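Local coordinates for protein PbICP-C (Plasmodium berghei, PDB 3PNR) that probably inhibits papain-like cysteine proteases through the C-terminal, chagasin-like domain of a Plasmodium inhibitor of cysteine peptidases, at residues Glu98-Thr103 with Ser151-His156; Lys160-Tyr165 with Ile181-Val186. One frame throughout, in Å; residues are numbered along the deposited sequence.

Contact 1 of 2, residues Glu98-Thr103 with Ser151-His156; sequences EEISVT and SVIKGH
Ile100 to Val102 pairs with Ile153 to Gly155 as neighbouring antiparallel strands in one sheet of an all-beta, immunoglobulin-like domain, consistent with the chagasin-type inhibitor family. The axes of the two short strand segments approach to 5.0 Å at 174°, and Ser101 with Lys154 forms the hydrogen-bonded pair, N and O of each joined to O and N of the other at 3.0 Å.

The tight part is the face carrying Ile100, Val102 and Ile153. Val102 and Ile153 lie side by side and point the same way, CG1 of Val102 meeting CG1 of Ile153 at 3.4 Å. Val102 has CG1 swung away from its backbone N (chi1 -157°), which also brings this methyl close to the carbonyl O of Val152. Ile163 and Ile74 of the facing sheet cover this side, whereas Gly155, paired with Ile100, adds no side chain to it.

The other face is looser and partly exposed. Ser101 OG stands 3.7 Å from His156 CE1, within van der Waals range, and the extended Lys154 leads its amine away. At the turn end His156 N bonds Glu99 O at 2.7 Å, bent to 138° at the hydrogen, while the carboxylate of Glu98 turns from the pair to a salt bridge with Lys157.

Where the strand is interrupted after Val102, the backbone pairing still holds through Thr103 N to Val152 O at 3.2 Å. The threonine hydroxyl adds to it: Thr103 OG1 accepts the N-H of Val152 at 2.9 Å.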
# COMPACT_ATOMS: atom_id res chain seq x y z
N GLU B 98 27.89 -18.33 17.49
CA GLU B 98 28.34 -19.68 17.80
C GLU B 98 27.19 -20.51 18.35
O GLU B 98 27.09 -21.71 18.08
CB GLU B 98 29.50 -19.64 18.79
CG GLU B 98 29.19 -18.91 20.10
CD GLU B 98 30.26 -19.13 21.16
OE1 GLU B 98 31.43 -19.38 20.80
OE2 GLU B 98 29.93 -19.04 22.37
N GLU B 99 26.31 -19.86 19.11
CA GLU B 99 25.22 -20.55 19.80
C GLU B 99 23.98 -20.74 18.92
O GLU B 99 23.36 -21.80 18.94
CB GLU B 99 24.83 -19.79 21.06
CG GLU B 99 26.00 -19.47 21.98
CD GLU B 99 25.60 -18.59 23.14
OE1 GLU B 99 24.81 -17.64 22.92
OE2 GLU B 99 26.07 -18.84 24.27
N ILE B 100 23.63 -19.72 18.16
CA ILE B 100 22.39 -19.73 17.39
C ILE B 100 22.49 -18.90 16.11
O ILE B 100 23.31 -18.00 16.01
CB ILE B 100 21.21 -19.20 18.25
CG1 ILE B 100 19.87 -19.46 17.56
CG2 ILE B 100 21.41 -17.71 18.56
CD1 ILE B 100 18.68 -19.45 18.53
N SER B 101 21.64 -19.22 15.14
CA SER B 101 21.56 -18.41 13.93
C SER B 101 20.10 -18.22 13.47
O SER B 101 19.34 -19.19 13.34
CB SER B 101 22.40 -19.02 12.80
OG SER B 101 21.72 -20.10 12.19
N VAL B 102 19.73 -16.96 13.25
CA VAL B 102 18.38 -16.63 12.78
C VAL B 102 18.40 -15.58 11.66
O VAL B 102 19.15 -14.60 11.70
CB VAL B 102 17.45 -16.17 13.93
CG1 VAL B 102 16.00 -16.38 13.53
CG2 VAL B 102 17.76 -16.94 15.21
N THR B 103 17.57 -15.81 10.65
CA THR B 103 17.58 -14.97 9.45
C THR B 103 16.48 -13.92 9.45
O THR B 103 15.41 -14.13 10.02
CB THR B 103 17.42 -15.84 8.20
OG1 THR B 103 16.26 -16.68 8.36
CG2 THR B 103 18.64 -16.72 8.00
N SER B 151 11.05 -16.76 8.30
CA SER B 151 12.33 -16.70 9.02
C SER B 151 12.84 -18.10 9.44
O SER B 151 12.05 -19.02 9.68
CB SER B 151 12.27 -15.77 10.23
OG SER B 151 13.56 -15.55 10.79
N VAL B 152 14.16 -18.23 9.52
CA VAL B 152 14.80 -19.51 9.79
C VAL B 152 15.57 -19.53 11.11
O VAL B 152 16.46 -18.69 11.34
CB VAL B 152 15.77 -19.87 8.65
CG1 VAL B 152 16.45 -21.20 8.93
CG2 VAL B 152 15.03 -19.89 7.33
N ILE B 153 15.24 -20.48 11.98
CA ILE B 153 15.92 -20.61 13.27
C ILE B 153 16.70 -21.92 13.40
O ILE B 153 16.14 -23.01 13.19
CB ILE B 153 14.94 -20.48 14.45
CG1 ILE B 153 14.25 -19.11 14.43
CG2 ILE B 153 15.67 -20.68 15.78
CD1 ILE B 153 13.11 -18.97 15.42
N LYS B 154 17.98 -21.82 13.75
CA LYS B 154 18.83 -23.01 13.91
C LYS B 154 19.72 -22.93 15.15
O LYS B 154 20.53 -22.00 15.30
CB LYS B 154 19.68 -23.23 12.66
CG LYS B 154 20.72 -24.33 12.78
CD LYS B 154 21.49 -24.48 11.48
CE LYS B 154 22.84 -25.13 11.70
NZ LYS B 154 23.66 -25.12 10.44
N GLY B 155 19.57 -23.91 16.04
CA GLY B 155 20.36 -23.99 17.25
C GLY B 155 21.71 -24.65 17.02
O GLY B 155 21.84 -25.55 16.19
N HIS B 156 22.71 -24.20 17.77
CA HIS B 156 24.06 -24.74 17.66
C HIS B 156 24.59 -25.17 19.02
O HIS B 156 25.62 -25.83 19.13
CB HIS B 156 25.00 -23.71 17.05
CG HIS B 156 24.65 -23.31 15.65
ND1 HIS B 156 24.76 -22.02 15.19
CD2 HIS B 156 24.17 -24.04 14.61
CE1 HIS B 156 24.38 -21.97 13.93
NE2 HIS B 156 24.02 -23.18 13.55

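Contact 2 of 2, residues Lys160-Tyr165 with Ile181-Val186; sequences KYYIVY and IIYVTV
Tyr161 and Ile163 make the hydrogen-bonded pairs with Val184 and Ile182 in a beta hairpin whose arms, strands 159-168 and 178-186, are the two inner strands of a four-stranded sheet of the immunoglobulin-like domain. The segment axes run antiparallel and close to 4.6 Å.

The backbone bonds come as two reciprocal couples. Tyr161 and Val184 exchange N-H and C=O in both directions, and Ile163 and Ile182 do the same; the straightest is Ile163 N to Ile182 O, 170° at the hydrogen and 2.9 Å long. Just beyond the second couple, Ile181 CA also points its hydrogen at Ile163 O, a CA-H...O contact of 3.3 Å. Outside the hairpin pairing, the hydroxyl of Tyr161 is hydrogen-bonded to the backbone O of Lys157.

Aromatic packing dominates the face of Tyr162 and Tyr183. Their rings are inclined by 38° with centroids 4.6 Å apart, an oblique pairing in which Tyr183 CD1 lies over the Tyr162 ring toward its rim. Tyr183 throws its ring anti to the backbone N (chi1 -175°), which leans it obliquely across the pair toward Lys160, whose CG and CB lie beside the phenolic OH. Ile181 CG2 approaches Tyr162 from the edge at CD1, near the ring plane. A cadmium ion is about 7 Å from the Tyr162 side chain. Separately, the backbone of Tyr162 is hydrogen-bonded to that of His75, a cadmium ligand.

Apolar contacts fill the opposite, buried face, which turns to Ile100 and Val102 of the other sheet. Ile163 and Ile182 stand opposite each other, CB to CB 4.1 Å, and Val186 CG2 reaches Tyr161 CE2 at 3.4 Å. Farther along, Ile182 CG1 meets the edge of the Tyr165 ring at CE2, 3.9 Å away.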
# COMPACT_ATOMS: atom_id res chain seq x y z
N LYS B 160 18.80 -21.00 26.39
CA LYS B 160 17.51 -20.33 26.27
C LYS B 160 17.69 -19.03 25.48
O LYS B 160 18.57 -18.23 25.78
CB LYS B 160 16.91 -20.03 27.64
CG LYS B 160 16.59 -21.26 28.46
CD LYS B 160 15.66 -22.20 27.71
CE LYS B 160 15.26 -23.38 28.59
NZ LYS B 160 16.44 -24.04 29.21
N TYR B 161 16.85 -18.83 24.47
CA TYR B 161 17.00 -17.69 23.58
C TYR B 161 15.68 -16.94 23.35
O TYR B 161 14.66 -17.56 23.05
CB TYR B 161 17.59 -18.14 22.25
CG TYR B 161 18.86 -18.95 22.38
CD1 TYR B 161 20.10 -18.33 22.49
CD2 TYR B 161 18.82 -20.34 22.39
CE1 TYR B 161 21.26 -19.07 22.61
CE2 TYR B 161 19.98 -21.09 22.50
CZ TYR B 161 21.19 -20.45 22.62
OH TYR B 161 22.35 -21.18 22.74
N TYR B 162 15.73 -15.62 23.50
CA TYR B 162 14.60 -14.75 23.17
C TYR B 162 14.80 -14.17 21.78
O TYR B 162 15.64 -13.29 21.58
CB TYR B 162 14.47 -13.61 24.19
CG TYR B 162 13.91 -14.04 25.52
CD1 TYR B 162 12.56 -14.31 25.68
CD2 TYR B 162 14.74 -14.18 26.63
CE1 TYR B 162 12.05 -14.70 26.89
CE2 TYR B 162 14.24 -14.57 27.85
CZ TYR B 162 12.89 -14.83 27.97
OH TYR B 162 12.38 -15.22 29.19
N ILE B 163 14.02 -14.67 20.82
CA ILE B 163 14.05 -14.18 19.45
C ILE B 163 12.89 -13.21 19.21
O ILE B 163 11.73 -13.57 19.43
CB ILE B 163 13.95 -15.33 18.45
CG1 ILE B 163 14.94 -16.44 18.83
CG2 ILE B 163 14.20 -14.83 17.04
CD1 ILE B 163 15.10 -17.51 17.78
N VAL B 164 13.20 -12.00 18.78
CA VAL B 164 12.17 -10.97 18.65
C VAL B 164 11.85 -10.57 17.20
O VAL B 164 12.72 -10.16 16.43
CB VAL B 164 12.51 -9.72 19.47
CG1 VAL B 164 11.39 -8.71 19.38
CG2 VAL B 164 12.76 -10.11 20.92
N TYR B 165 10.58 -10.70 16.84
CA TYR B 165 10.10 -10.26 15.54
C TYR B 165 9.05 -9.18 15.75
O TYR B 165 8.34 -9.18 16.76
CB TYR B 165 9.44 -11.41 14.80
CG TYR B 165 10.35 -12.56 14.46
CD1 TYR B 165 11.20 -12.49 13.36
CD2 TYR B 165 10.34 -13.72 15.22
CE1 TYR B 165 12.02 -13.54 13.04
CE2 TYR B 165 11.17 -14.79 14.90
CZ TYR B 165 12.00 -14.69 13.81
OH TYR B 165 12.83 -15.74 13.47
N ILE B 181 7.69 -12.45 20.38
CA ILE B 181 8.85 -13.04 21.04
C ILE B 181 8.76 -14.56 21.02
O ILE B 181 7.80 -15.14 21.53
CB ILE B 181 8.94 -12.62 22.50
CG1 ILE B 181 8.86 -11.09 22.61
CG2 ILE B 181 10.22 -13.18 23.13
CD1 ILE B 181 8.16 -10.62 23.86
N ILE B 182 9.75 -15.21 20.43
CA ILE B 182 9.85 -16.66 20.49
C ILE B 182 10.83 -17.01 21.59
O ILE B 182 11.99 -16.58 21.57
CB ILE B 182 10.37 -17.26 19.18
CG1 ILE B 182 9.67 -16.62 17.99
CG2 ILE B 182 10.20 -18.77 19.19
CD1 ILE B 182 8.19 -16.47 18.19
N TYR B 183 10.36 -17.78 22.58
CA TYR B 183 11.23 -18.26 23.64
C TYR B 183 11.67 -19.69 23.33
O TYR B 183 10.96 -20.65 23.61
CB TYR B 183 10.53 -18.19 24.99
CG TYR B 183 11.45 -18.57 26.12
CD1 TYR B 183 12.59 -17.82 26.40
CD2 TYR B 183 11.19 -19.68 26.91
CE1 TYR B 183 13.44 -18.16 27.43
CE2 TYR B 183 12.04 -20.03 27.95
CZ TYR B 183 13.16 -19.27 28.20
OH TYR B 183 14.00 -19.61 29.24
N VAL B 184 12.85 -19.81 22.73
CA VAL B 184 13.36 -21.09 22.25
C VAL B 184 14.37 -21.71 23.21
O VAL B 184 15.27 -21.03 23.71
CB VAL B 184 14.02 -20.93 20.86
CG1 VAL B 184 14.72 -22.22 20.45
CG2 VAL B 184 12.99 -20.51 19.83
N THR B 185 14.21 -23.00 23.47
CA THR B 185 15.15 -23.74 24.31
C THR B 185 15.91 -24.75 23.46
O THR B 185 15.32 -25.68 22.90
CB THR B 185 14.43 -24.48 25.46
OG1 THR B 185 13.71 -25.60 24.93
CG2 THR B 185 13.47 -23.55 26.18
N VAL B 186 17.22 -24.56 23.34
CA VAL B 186 18.08 -25.52 22.64
C VAL B 186 18.59 -26.59 23.61
O VAL B 186 19.34 -26.29 24.54
CB VAL B 186 19.27 -24.83 21.96
CG1 VAL B 186 20.18 -25.87 21.31
CG2 VAL B 186 18.79 -23.82 20.94

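Overall arrangement
From the N terminus, 98-103 comes first, and the chain then makes a long excursion, partly unmodelled, before 151-156 returns to close contact 1. Strand 159-168 follows directly and carries 160-165 into the second sheet; its hairpin partner 181-186 closes contact 2 across the connection 169-177. The two contacts are thus in series, neither enclosing nor crossing the other, and each belongs to a different sheet. With centres about 10 Å apart, they meet face to face in the core between the sheets: Ile153 CD1 packs on Ile163 CD1 at 3.4 Å, and Tyr165 OH reaches across to Ser151 OG at 2.8 Å, a probable hydrogen bond.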